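PDB 6K0P: alpha-1,3-glucanase from Paenibacillus glycanilyticus, which hydrolyses the alpha-1,3-glucosidic linkages of alpha-1,3-glucan as a glycoside hydrolase of family GH87. Local coordinates for residues 23-28 with 166-171; 29-34 with 53-58; 524-529 with 557-562; 495-500 with 530-535. The protein carries 1 engineered substitution. One frame throughout, in Å; residues are numbered along the deposited sequence.

Contact 1 (23-28 with 166-171). With CA (calcium ion), chain J.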
loop_
_atom_site.group_PDB
_atom_site.type_symbol
_atom_site.label_atom_id
_atom_site.label_comp_id
_atom_site.label_asym_id
_atom_site.label_seq_id
_atom_site.Cartn_x
_atom_site.Cartn_y
_atom_site.Cartn_z
ATOM N N GLU A 23 7.161 3.457 15.860
ATOM C CA GLU A 23 7.964 4.487 15.214
ATOM C C GLU A 23 9.227 4.748 16.021
ATOM O O GLU A 23 9.185 4.873 17.251
ATOM C CB GLU A 23 7.167 5.789 15.090
ATOM C CG GLU A 23 5.912 5.681 14.228
ATOM C CD GLU A 23 6.210 5.522 12.745
ATOM O OE1 GLU A 23 7.390 5.631 12.336
ATOM O OE2 GLU A 23 5.245 5.283 11.987
ATOM N N ALA A 24 10.361 4.849 15.320
ATOM C CA ALA A 24 11.629 5.075 16.007
ATOM C C ALA A 24 11.611 6.386 16.777
ATOM O O ALA A 24 12.137 6.464 17.899
ATOM C CB ALA A 24 12.770 5.092 14.990
ATOM N N GLU A 25 11.010 7.419 16.187
ATOM C CA GLU A 25 11.052 8.790 16.695
ATOM C C GLU A 25 10.106 9.038 17.858
ATOM O O GLU A 25 10.027 10.179 18.329
ATOM C CB GLU A 25 10.735 9.771 15.558
ATOM C CG GLU A 25 9.328 9.645 14.976
ATOM C CD GLU A 25 9.217 8.620 13.841
ATOM O OE1 GLU A 25 10.100 7.733 13.703
ATOM O OE2 GLU A 25 8.232 8.712 13.082
ATOM N N SER A 26 9.389 8.020 18.323
ATOM C CA SER A 26 8.440 8.220 19.409
ATOM C C SER A 26 9.155 8.821 20.614
ATOM O O SER A 26 10.302 8.471 20.916
ATOM C CB SER A 26 7.822 6.881 19.797
ATOM O OG SER A 26 7.181 6.963 21.066
ATOM N N THR A 27 8.478 9.751 21.299
ATOM C CA THR A 27 9.059 10.355 22.494
ATOM C C THR A 27 9.269 9.344 23.614
ATOM O O THR A 27 9.971 9.652 24.584
ATOM C CB THR A 27 8.187 11.519 22.980
ATOM O OG1 THR A 27 6.882 11.036 23.311
ATOM C CG2 THR A 27 8.063 12.577 21.896
ATOM N N SER A 28 8.701 8.146 23.488
ATOM C CA SER A 28 8.934 7.058 24.429
ATOM C C SER A 28 10.268 6.361 24.218
ATOM O O SER A 28 10.615 5.479 25.012
ATOM C CB SER A 28 7.828 6.009 24.277
ATOM O OG SER A 28 6.617 6.455 24.852
ATOM N N TYR A 166 19.253 5.682 8.694
ATOM C CA TYR A 166 18.038 6.292 9.221
ATOM C C TYR A 166 17.118 5.169 9.663
ATOM O O TYR A 166 16.781 4.294 8.863
ATOM C CB TYR A 166 17.329 7.114 8.146
ATOM C CG TYR A 166 18.097 8.331 7.681
ATOM C CD1 TYR A 166 19.071 8.224 6.685
ATOM C CD2 TYR A 166 17.851 9.582 8.232
ATOM C CE1 TYR A 166 19.771 9.323 6.258
ATOM C CE2 TYR A 166 18.553 10.698 7.796
ATOM C CZ TYR A 166 19.498 10.554 6.806
ATOM O OH TYR A 166 20.222 11.640 6.363
ATOM N N VAL A 167 16.720 5.183 10.928
ATOM C CA VAL A 167 15.836 4.159 11.479
ATOM C C VAL A 167 14.434 4.748 11.539
ATOM O O VAL A 167 14.185 5.704 12.280
ATOM C CB VAL A 167 16.304 3.694 12.860
ATOM C CG1 VAL A 167 15.337 2.663 13.423
ATOM C CG2 VAL A 167 17.716 3.140 12.798
ATOM N N ASP A 168 13.517 4.183 10.751
ATOM C CA ASP A 168 12.183 4.753 10.582
ATOM C C ASP A 168 11.178 4.135 11.550
ATOM O O ASP A 168 10.500 4.851 12.300
ATOM C CB ASP A 168 11.747 4.563 9.122
ATOM C CG ASP A 168 10.382 5.136 8.833
ATOM O OD1 ASP A 168 9.833 5.836 9.702
ATOM O OD2 ASP A 168 9.855 4.903 7.725
ATOM N N LEU A 169 11.048 2.812 11.519
ATOM C CA LEU A 169 10.112 2.097 12.371
ATOM C C LEU A 169 10.633 0.684 12.561
ATOM O O LEU A 169 11.513 0.217 11.832
ATOM C CB LEU A 169 8.686 2.077 11.781
ATOM C CG LEU A 169 8.448 1.372 10.427
ATOM C CD1 LEU A 169 8.402 -0.161 10.539
ATOM C CD2 LEU A 169 7.156 1.851 9.784
ATOM N N LEU A 170 10.044 -0.002 13.533
ATOM C CA LEU A 170 10.323 -1.402 13.815
ATOM C C LEU A 170 9.001 -2.149 13.880
ATOM O O LEU A 170 8.096 -1.739 14.613
ATOM C CB LEU A 170 11.044 -1.509 15.164
ATOM C CG LEU A 170 11.519 -2.887 15.629
ATOM C CD1 LEU A 170 12.682 -3.338 14.759
ATOM C CD2 LEU A 170 11.912 -2.832 17.107
ATOM N N GLU A 171 8.878 -3.231 13.103
ATOM C CA GLU A 171 7.815 -4.209 13.311
ATOM C C GLU A 171 8.316 -5.208 14.332
ATOM O O GLU A 171 9.477 -5.624 14.276
ATOM C CB GLU A 171 7.519 -5.022 12.047
ATOM C CG GLU A 171 6.981 -4.263 10.881
ATOM C CD GLU A 171 6.721 -5.178 9.692
ATOM O OE1 GLU A 171 6.472 -6.385 9.891
ATOM O OE2 GLU A 171 6.761 -4.700 8.550
HETATM CA CA CA J . 9.137 6.921 11.577
#
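Glu23, Glu25 and Asp168 close on one calcium ion, and metal coordination is the main bond between 23-28 and 166-171. Glu23 gives a single oxygen, OE1, 2.3 Å from the ion; its chain folds back at chi2 (-71°) to bring the carboxylate there. Glu25 grips with both OE1 and OE2, each 2.5 Å from the calcium. Asp168 chelates through OD1 and its own backbone O, the latter 2.6 Å from the ion, and the carbonyl oxygens of Ser50 and Ser53 complete a set of seven oxygen ligands. The other carboxylate oxygen of Asp168 is held by a salt bridge to Arg78.

One backbone hydrogen bond crosses: Ala24 N reaches Asp168 O at 3.0 Å, nearly straight but well above the carbonyl plane, and the same oxygen also binds the calcium. Next to it Glu23 and Leu169 form an antiparallel non-hydrogen-bonded pair.

Apolar packing is slight, with Ala24 CB lying 3.9 Å from Val167 CG1. Asp168 and Leu169 together face Arg78 as a classic beta bulge. A calcium joining the first strand and a late strand is consistent with the structural metal site of galactose-binding-like beta-sandwich modules.

Contact 2 (29-34 with 53-58). With CA (calcium ion), chain J.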
loop_
_atom_site.group_PDB
_atom_site.type_symbol
_atom_site.label_atom_id
_atom_site.label_comp_id
_atom_site.label_asym_id
_atom_site.label_seq_id
_atom_site.Cartn_x
_atom_site.Cartn_y
_atom_site.Cartn_z
ATOM N N ASN A 29 11.008 6.697 23.160
ATOM C CA ASN A 29 12.205 5.957 22.772
ATOM C C ASN A 29 13.448 6.800 23.029
ATOM O O ASN A 29 13.687 7.802 22.338
ATOM C CB ASN A 29 12.145 5.582 21.296
ATOM C CG ASN A 29 11.090 4.565 21.005
ATOM O OD1 ASN A 29 10.529 3.948 21.919
ATOM N ND2 ASN A 29 10.815 4.362 19.724
ATOM N N ALA A 30 14.258 6.376 23.990
ATOM C CA ALA A 30 15.506 7.079 24.229
ATOM C C ALA A 30 16.405 6.961 23.008
ATOM O O ALA A 30 16.457 5.917 22.343
ATOM C CB ALA A 30 16.213 6.505 25.453
ATOM N N THR A 31 17.100 8.047 22.693
ATOM C CA THR A 31 18.056 8.016 21.603
ATOM C C THR A 31 19.153 9.025 21.884
ATOM O O THR A 31 18.915 10.065 22.507
ATOM C CB THR A 31 17.388 8.280 20.239
ATOM O OG1 THR A 31 18.361 8.119 19.201
ATOM C CG2 THR A 31 16.810 9.697 20.160
ATOM N N ASN A 32 20.363 8.698 21.437
ATOM C CA ASN A 32 21.441 9.670 21.329
ATOM C C ASN A 32 21.724 10.038 19.881
ATOM O O ASN A 32 22.770 10.627 19.597
ATOM C CB ASN A 32 22.707 9.187 22.042
ATOM C CG ASN A 32 23.278 7.929 21.431
ATOM O OD1 ASN A 32 22.681 7.346 20.533
ATOM N ND2 ASN A 32 24.440 7.503 21.912
ATOM N N GLY A 33 20.824 9.692 18.961
ATOM C CA GLY A 33 20.947 10.045 17.565
ATOM C C GLY A 33 20.128 11.271 17.232
ATOM O O GLY A 33 19.691 12.017 18.114
ATOM N N THR A 34 19.900 11.472 15.940
ATOM C CA THR A 34 19.330 12.722 15.442
ATOM C C THR A 34 17.913 12.473 14.936
ATOM O O THR A 34 17.722 11.815 13.909
ATOM C CB THR A 34 20.218 13.274 14.332
ATOM O OG1 THR A 34 21.526 13.535 14.865
ATOM C CG2 THR A 34 19.639 14.554 13.766
ATOM N N SER A 53 9.097 11.036 9.958
ATOM C CA SER A 53 10.315 11.207 10.736
ATOM C C SER A 53 11.019 9.867 10.928
ATOM O O SER A 53 10.409 8.798 10.879
ATOM C CB SER A 53 10.015 11.860 12.091
ATOM O OG SER A 53 11.195 12.018 12.868
ATOM N N SER A 54 12.324 9.957 11.157
ATOM C CA SER A 54 13.169 8.821 11.490
ATOM C C SER A 54 14.210 9.298 12.485
ATOM O O SER A 54 14.336 10.499 12.749
ATOM C CB SER A 54 13.899 8.279 10.258
ATOM O OG SER A 54 12.995 7.679 9.367
ATOM N N VAL A 55 14.971 8.356 13.035
ATOM C CA VAL A 55 16.120 8.692 13.872
ATOM C C VAL A 55 17.373 8.296 13.114
ATOM O O VAL A 55 17.560 7.122 12.772
ATOM C CB VAL A 55 16.066 8.023 15.251
ATOM C CG1 VAL A 55 17.304 8.420 16.057
ATOM C CG2 VAL A 55 14.795 8.430 15.990
ATOM N N TYR A 56 18.221 9.284 12.841
ATOM C CA TYR A 56 19.452 9.101 12.090
ATOM C C TYR A 56 20.569 8.721 13.052
ATOM O O TYR A 56 20.878 9.474 13.987
ATOM C CB TYR A 56 19.759 10.439 11.420
ATOM C CG TYR A 56 20.982 10.556 10.534
ATOM C CD1 TYR A 56 21.229 9.662 9.495
ATOM C CD2 TYR A 56 21.846 11.627 10.691
ATOM C CE1 TYR A 56 22.335 9.825 8.651
ATOM C CE2 TYR A 56 22.935 11.792 9.867
ATOM C CZ TYR A 56 23.180 10.895 8.857
ATOM O OH TYR A 56 24.277 11.101 8.035
ATOM N N LEU A 57 21.172 7.554 12.828
ATOM C CA LEU A 57 22.316 7.089 13.602
ATOM C C LEU A 57 23.551 7.260 12.731
ATOM O O LEU A 57 23.642 6.671 11.650
ATOM C CB LEU A 57 22.146 5.627 14.016
ATOM C CG LEU A 57 20.806 5.225 14.637
ATOM C CD1 LEU A 57 20.812 3.736 14.985
ATOM C CD2 LEU A 57 20.503 6.068 15.877
ATOM N N ASP A 58 24.502 8.066 13.204
ATOM C CA ASP A 58 25.586 8.523 12.348
ATOM C C ASP A 58 26.938 8.455 13.044
ATOM O O ASP A 58 27.916 9.016 12.532
ATOM C CB ASP A 58 25.280 9.949 11.899
ATOM C CG ASP A 58 26.179 10.425 10.786
ATOM O OD1 ASP A 58 26.621 9.604 9.954
ATOM O OD2 ASP A 58 26.448 11.646 10.762
HETATM CA CA CA J . 9.137 6.921 11.577
#
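Thr31 lies against Val55, and its side chain is worth following outward. CB comes within 4.2 Å of Val55 CG1. Beyond it OG1, turned opposite the backbone N (chi1 -175°), passes 3.3 Å from that same CG1 as the two side chains slide past each other in opposite directions. The hydroxyl is used twice: it accepts from Gly33 N at 2.9 Å, closing an ST turn, and it is hydrogen-bonded to the carbonyl of Tyr63 in the strand 63-67. With an alanine here, Gly33 N and the Tyr63 carbonyl would probably lose their shared partner, and the turn would be freer to open.

That turn delivers the chain to strand 55-57. Gly33 CA sits 3.6 Å from Tyr56 O, where a beta carbon would run into this oxygen, so the approach suits glycine. Thr34 and Tyr56 then form an antiparallel hydrogen-bonded pair: Thr34 N meets Tyr56 O at 3.0 Å, and Tyr56 N meets Thr34 O at 2.8 Å, both nearly straight. Thr34 CB stands at the edge of the Tyr56 ring, while Asp58 CB lies over one ring face. At the other end, Ser53 O binds the calcium. The two directional bonds across the contact are thus that backbone pair, with little apolar packing beyond Val55, while Thr31 OG1 shapes the approaching turn and ties it to the neighbouring strand.

Contact 3 (524-529 with 557-562). With GLC (alpha-D-glucopyranose), chain C; SO4 (sulfate ion), chain E.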
loop_
_atom_site.group_PDB
_atom_site.type_symbol
_atom_site.label_atom_id
_atom_site.label_comp_id
_atom_site.label_asym_id
_atom_site.label_seq_id
_atom_site.Cartn_x
_atom_site.Cartn_y
_atom_site.Cartn_z
ATOM N N LEU A 524 -13.229 23.071 -2.954
ATOM C CA LEU A 524 -13.891 22.919 -4.242
ATOM C C LEU A 524 -12.939 23.506 -5.277
ATOM O O LEU A 524 -12.680 24.714 -5.274
ATOM C CB LEU A 524 -15.244 23.634 -4.230
ATOM C CG LEU A 524 -16.169 23.366 -3.035
ATOM C CD1 LEU A 524 -17.504 24.122 -3.199
ATOM C CD2 LEU A 524 -16.442 21.875 -2.824
ATOM N N VAL A 525 -12.370 22.652 -6.124
ATOM C CA VAL A 525 -11.361 23.110 -7.073
ATOM C C VAL A 525 -12.024 24.027 -8.094
ATOM O O VAL A 525 -12.985 23.637 -8.767
ATOM C CB VAL A 525 -10.656 21.922 -7.742
ATOM C CG1 VAL A 525 -9.595 22.410 -8.746
ATOM C CG2 VAL A 525 -10.031 21.015 -6.673
ATOM N N VAL A 526 -11.505 25.248 -8.216
ATOM C CA VAL A 526 -12.080 26.254 -9.106
ATOM C C VAL A 526 -11.419 26.239 -10.476
ATOM O O VAL A 526 -12.095 26.333 -11.504
ATOM C CB VAL A 526 -11.969 27.641 -8.436
ATOM C CG1 VAL A 526 -12.436 28.741 -9.388
ATOM C CG2 VAL A 526 -12.775 27.674 -7.165
ATOM N N ARG A 527 -10.091 26.140 -10.512
ATOM C CA ARG A 527 -9.366 26.088 -11.776
ATOM C C ARG A 527 -8.078 25.321 -11.494
ATOM O O ARG A 527 -7.107 25.897 -10.987
ATOM C CB ARG A 527 -9.088 27.488 -12.317
ATOM C CG ARG A 527 -8.362 27.486 -13.658
ATOM C CD ARG A 527 -8.201 28.899 -14.240
ATOM N NE ARG A 527 -7.254 29.743 -13.507
ATOM C CZ ARG A 527 -7.612 30.706 -12.662
ATOM N NH1 ARG A 527 -8.897 30.942 -12.426
ATOM N NH2 ARG A 527 -6.685 31.434 -12.046
ATOM N N ALA A 528 -8.101 24.016 -11.785
ATOM C CA ALA A 528 -6.957 23.159 -11.488
ATOM C C ALA A 528 -5.735 23.536 -12.316
ATOM O O ALA A 528 -4.599 23.350 -11.863
ATOM C CB ALA A 528 -7.335 21.698 -11.739
ATOM N N GLU A 529 -5.952 24.056 -13.523
ATOM C CA GLU A 529 -4.913 24.401 -14.488
ATOM C C GLU A 529 -5.634 25.090 -15.636
ATOM O O GLU A 529 -6.867 25.134 -15.667
ATOM C CB GLU A 529 -4.162 23.157 -14.990
ATOM C CG GLU A 529 -5.081 22.114 -15.597
ATOM C CD GLU A 529 -4.360 20.840 -15.981
ATOM O OE1 GLU A 529 -5.041 19.825 -16.245
ATOM O OE2 GLU A 529 -3.110 20.847 -16.022
ATOM N N GLU A 557 -16.327 27.886 -2.450
ATOM C CA GLU A 557 -17.786 27.800 -2.487
ATOM C C GLU A 557 -18.400 28.935 -3.305
ATOM O O GLU A 557 -19.291 28.707 -4.136
ATOM C CB GLU A 557 -18.354 27.776 -1.070
ATOM C CG GLU A 557 -19.853 27.507 -1.060
ATOM C CD GLU A 557 -20.416 27.279 0.329
ATOM O OE1 GLU A 557 -19.710 27.537 1.330
ATOM O OE2 GLU A 557 -21.576 26.827 0.412
ATOM N N ALA A 558 -17.937 30.169 -3.083
ATOM C CA ALA A 558 -18.495 31.307 -3.806
ATOM C C ALA A 558 -18.134 31.277 -5.284
ATOM O O ALA A 558 -18.859 31.846 -6.107
ATOM C CB ALA A 558 -18.015 32.615 -3.174
ATOM N N GLN A 559 -17.022 30.636 -5.640
ATOM C CA GLN A 559 -16.539 30.591 -7.014
ATOM C C GLN A 559 -17.010 29.362 -7.768
ATOM O O GLN A 559 -16.548 29.122 -8.891
ATOM C CB GLN A 559 -15.010 30.637 -7.042
ATOM C CG GLN A 559 -14.412 31.878 -6.429
ATOM C CD GLN A 559 -12.909 31.768 -6.333
ATOM O OE1 GLN A 559 -12.194 32.047 -7.299
ATOM N NE2 GLN A 559 -12.422 31.313 -5.179
ATOM N N SER A 560 -17.904 28.577 -7.175
ATOM C CA SER A 560 -18.402 27.343 -7.780
ATOM C C SER A 560 -19.915 27.447 -7.932
ATOM O O SER A 560 -20.675 26.816 -7.178
ATOM C CB SER A 560 -17.971 26.117 -6.981
ATOM O OG SER A 560 -16.569 26.162 -6.735
ATOM N N PRO A 561 -20.385 28.240 -8.906
ATOM C CA PRO A 561 -21.827 28.497 -9.032
ATOM C C PRO A 561 -22.632 27.312 -9.526
ATOM O O PRO A 561 -23.866 27.380 -9.478
ATOM C CB PRO A 561 -21.887 29.657 -10.036
ATOM C CG PRO A 561 -20.682 29.474 -10.884
ATOM C CD PRO A 561 -19.608 28.938 -9.948
ATOM N N ASN A 562 -21.989 26.244 -10.005
ATOM C CA ASN A 562 -22.676 25.051 -10.481
ATOM C C ASN A 562 -22.683 23.929 -9.449
ATOM O O ASN A 562 -23.132 22.819 -9.763
ATOM C CB ASN A 562 -22.021 24.540 -11.769
ATOM C CG ASN A 562 -21.632 25.661 -12.714
ATOM O OD1 ASN A 562 -20.480 26.118 -12.728
ATOM N ND2 ASN A 562 -22.593 26.109 -13.518
HETATM C C1 GLC C . -3.991 16.678 -15.631
HETATM C C2 GLC C . -3.681 15.309 -16.154
HETATM C C3 GLC C . -4.832 14.345 -16.040
HETATM C C4 GLC C . -5.342 14.389 -14.625
HETATM C C5 GLC C . -5.790 15.809 -14.353
HETATM C C6 GLC C . -6.284 15.933 -12.940
HETATM O O1 GLC C . -4.765 17.249 -16.504
HETATM O O2 GLC C . -3.223 15.378 -17.493
HETATM O O3 GLC C . -4.236 13.074 -16.112
HETATM O O4 GLC C . -6.434 13.493 -14.432
HETATM O O5 GLC C . -4.702 16.673 -14.449
HETATM O O6 GLC C . -6.571 17.245 -12.550
HETATM S S SO4 E . -14.570 31.249 -2.115
HETATM O O1 SO4 E . -14.738 30.781 -3.475
HETATM O O2 SO4 E . -14.346 32.712 -2.168
HETATM O O3 SO4 E . -15.747 30.971 -1.310
HETATM O O4 SO4 E . -13.430 30.607 -1.447
HETATM O O HOH W 1 -15.516 23.814 -7.633
#
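Val526 holds CG1 opposite its backbone N (chi1 175°), and Gln559 swings CG to the side of its own N (chi1 -60°). The two side chains cross at about a right angle. Val526 CG2 touches Gln559 CB at 3.7 Å, and CG1 lies 3.9 Å from Gln559 OE1. Leu524 brings CD1 to 3.8 Å from Glu557 CA; its CB also rests against Ser560 OG. The direct contact is thus van der Waals, and the polar link is a water, which donates to Val525 O at 2.8 Å and to Ser560 OG at 2.7 Å. Ser560 OG is also hydrogen-bonded to the carbonyl of Gly556.

These are neighbouring turns of a right-handed parallel beta-helix, the pectate-lyase-like fold of the catalytic domain: 524-529 leaves strand 520-524, while strand 554-555, stacked parallel to it, runs on into the loop that holds 557-562.

The type I turn from Glu557 to Ser560 cradles a sulfate, probably from the crystallisation liquor. Ala558 N donates to its O3, and Gln559 NE2 to its O1 at 2.9 Å, with Gly556 N adding another bond. The carboxylate of Glu557 pairs instead with Arg567. At the far end of 524-529, Glu529 OE1 takes a hydrogen bond from glucose O1 at 2.6 Å; Gln460 and Gln495 hold the same sugar.

Contact 4 (495-500 with 530-535)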
loop_
_atom_site.group_PDB
_atom_site.type_symbol
_atom_site.label_atom_id
_atom_site.label_comp_id
_atom_site.label_asym_id
_atom_site.label_seq_id
_atom_site.Cartn_x
_atom_site.Cartn_y
_atom_site.Cartn_z
ATOM N N GLN A 495 -13.719 18.044 -7.452
ATOM C CA GLN A 495 -13.261 18.608 -8.718
ATOM C C GLN A 495 -14.022 17.987 -9.881
ATOM O O GLN A 495 -14.284 16.782 -9.875
ATOM C CB GLN A 495 -11.756 18.339 -8.896
ATOM C CG GLN A 495 -11.138 18.854 -10.206
ATOM C CD GLN A 495 -9.669 18.462 -10.352
ATOM O OE1 GLN A 495 -9.047 17.990 -9.395
ATOM N NE2 GLN A 495 -9.114 18.648 -11.546
ATOM N N SER A 496 -14.370 18.814 -10.876
ATOM C CA SER A 496 -14.997 18.360 -12.119
ATOM C C SER A 496 -14.073 18.646 -13.291
ATOM O O SER A 496 -13.594 19.777 -13.449
ATOM C CB SER A 496 -16.328 19.083 -12.376
ATOM O OG SER A 496 -17.315 18.664 -11.458
ATOM N N MET A 497 -13.845 17.630 -14.117
ATOM C CA MET A 497 -13.116 17.812 -15.363
ATOM C C MET A 497 -13.957 18.620 -16.345
ATOM O O MET A 497 -15.130 18.310 -16.577
ATOM C CB MET A 497 -12.811 16.436 -15.959
ATOM C CG MET A 497 -12.236 16.450 -17.363
ATOM S SD MET A 497 -11.900 14.750 -17.874
ATOM C CE MET A 497 -11.490 14.962 -19.605
ATOM N N SER A 498 -13.337 19.688 -16.933
ATOM C CA SER A 498 -13.888 20.468 -18.032
ATOM C C SER A 498 -13.392 19.892 -19.352
ATOM O O SER A 498 -12.259 19.402 -19.432
ATOM C CB SER A 498 -13.413 21.920 -17.938
ATOM O OG SER A 498 -13.893 22.552 -16.772
ATOM N N PRO A 499 -14.202 19.950 -20.423
ATOM C CA PRO A 499 -15.532 20.562 -20.477
ATOM C C PRO A 499 -16.669 19.582 -20.173
ATOM O O PRO A 499 -17.832 19.965 -20.269
ATOM C CB PRO A 499 -15.628 21.001 -21.937
ATOM C CG PRO A 499 -14.907 19.920 -22.665
ATOM C CD PRO A 499 -13.778 19.470 -21.751
ATOM N N ASN A 500 -16.341 18.338 -19.808
ATOM C CA ASN A 500 -17.378 17.321 -19.628
ATOM C C ASN A 500 -18.400 17.735 -18.576
ATOM O O ASN A 500 -19.604 17.520 -18.758
ATOM C CB ASN A 500 -16.732 15.985 -19.267
ATOM C CG ASN A 500 -15.619 15.612 -20.227
ATOM O OD1 ASN A 500 -14.594 16.298 -20.300
ATOM N ND2 ASN A 500 -15.820 14.537 -20.976
ATOM N N GLN A 530 -4.857 25.618 -16.584
ATOM C CA GLN A 530 -5.434 26.344 -17.713
ATOM C C GLN A 530 -6.483 25.491 -18.418
ATOM O O GLN A 530 -6.261 24.310 -18.696
ATOM C CB GLN A 530 -4.328 26.742 -18.697
ATOM C CG GLN A 530 -3.451 25.578 -19.139
ATOM C CD GLN A 530 -2.304 25.993 -20.050
ATOM O OE1 GLN A 530 -1.242 25.358 -20.061
ATOM N NE2 GLN A 530 -2.510 27.059 -20.815
ATOM N N GLY A 531 -7.646 26.094 -18.677
ATOM C CA GLY A 531 -8.711 25.435 -19.394
ATOM C C GLY A 531 -9.698 24.689 -18.527
ATOM O O GLY A 531 -10.712 24.201 -19.046
ATOM N N GLN A 532 -9.449 24.600 -17.225
ATOM C CA GLN A 532 -10.301 23.843 -16.321
ATOM C C GLN A 532 -11.135 24.784 -15.466
ATOM O O GLN A 532 -10.712 25.899 -15.143
ATOM C CB GLN A 532 -9.457 22.933 -15.423
ATOM C CG GLN A 532 -8.860 21.775 -16.184
ATOM C CD GLN A 532 -9.928 20.914 -16.809
ATOM O OE1 GLN A 532 -10.796 20.391 -16.114
ATOM N NE2 GLN A 532 -9.885 20.776 -18.131
ATOM N N GLY A 533 -12.327 24.324 -15.100
ATOM C CA GLY A 533 -13.258 25.127 -14.346
ATOM C C GLY A 533 -13.755 24.435 -13.092
ATOM O O GLY A 533 -13.206 23.420 -12.658
ATOM N N PRO A 534 -14.806 24.972 -12.493
ATOM C CA PRO A 534 -15.252 24.526 -11.165
ATOM C C PRO A 534 -16.160 23.297 -11.233
ATOM O O PRO A 534 -16.489 22.780 -12.301
ATOM C CB PRO A 534 -16.010 25.744 -10.637
ATOM C CG PRO A 534 -16.530 26.419 -11.883
ATOM C CD PRO A 534 -15.501 26.194 -12.946
ATOM N N ALA A 535 -16.581 22.845 -10.052
ATOM C CA ALA A 535 -17.262 21.564 -9.920
ATOM C C ALA A 535 -18.751 21.702 -10.208
ATOM O O ALA A 535 -19.351 22.764 -9.997
ATOM C CB ALA A 535 -17.070 20.999 -8.514
HETATM O O HOH W 2 -10.880 20.160 -13.378
HETATM O O HOH W 3 -13.484 21.530 -10.571
HETATM O O HOH W 4 -15.610 22.315 -14.711
#
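Gln532 clasps the backbone of Ser498 with both ends of its amide. OE1 accepts from Ser498 N at 2.8 Å in an almost straight bond (175°), while NE2 donates a hydrogen bond to Ser498 O at 3.0 Å, from above that carbonyl's plane. The chain bends at chi2 (-60°) to turn the amide onto this residue. A leucine here would probably leave the N-H and C=O of Ser498 without these mates and free the segment before cis-Pro499 to shift. Ser498 answers with its hydroxyl, OG accepting from Gly533 N at 2.9 Å in a bent bond (135°). Ser496 OG lies 3.3 Å from Ala535 CA and is hydrogen-bonded to Tyr536 N.

Waters form the next shell. One accepts from Gln495 NE2 and donates to Ser496 O and, with its oxygen 2.7 Å from Gln532 OE1, to that amide, helping to fix it. Another joins Ser496 N to Gly533 O, and a third lies between Ser498 OG and Pro534 O.

Gln495 OE1 takes a bond from Trp466, and its NE2 reaches O6 of a bound glucose. Strand 490-496 runs between the parallel strands 465-469 and 520-524 of the beta-helix, and 530-535 lies in the loop from 520-524 to 537-541.

Overall arrangement
The four contacts form two pairs in different domains, with about 27 Å or more between nearest atoms of one pair and the other. Contact 1 is buried and contact 2 partly so; they share the calcium and neighbouring strands 165-173 and 55-57, and contact 2 is nested within the loop closed by contact 1. Metal ligation dominates the first, strand pairing the second. Contacts 3 and 4, both partly buried, interleave along the chain near the C-terminal end of the beta-helix, where their segments touch. There contact 3 relies on apolar touching and a water, contact 4 on amide and hydroxyl bonds, and each brings one residue to the same bound glucose.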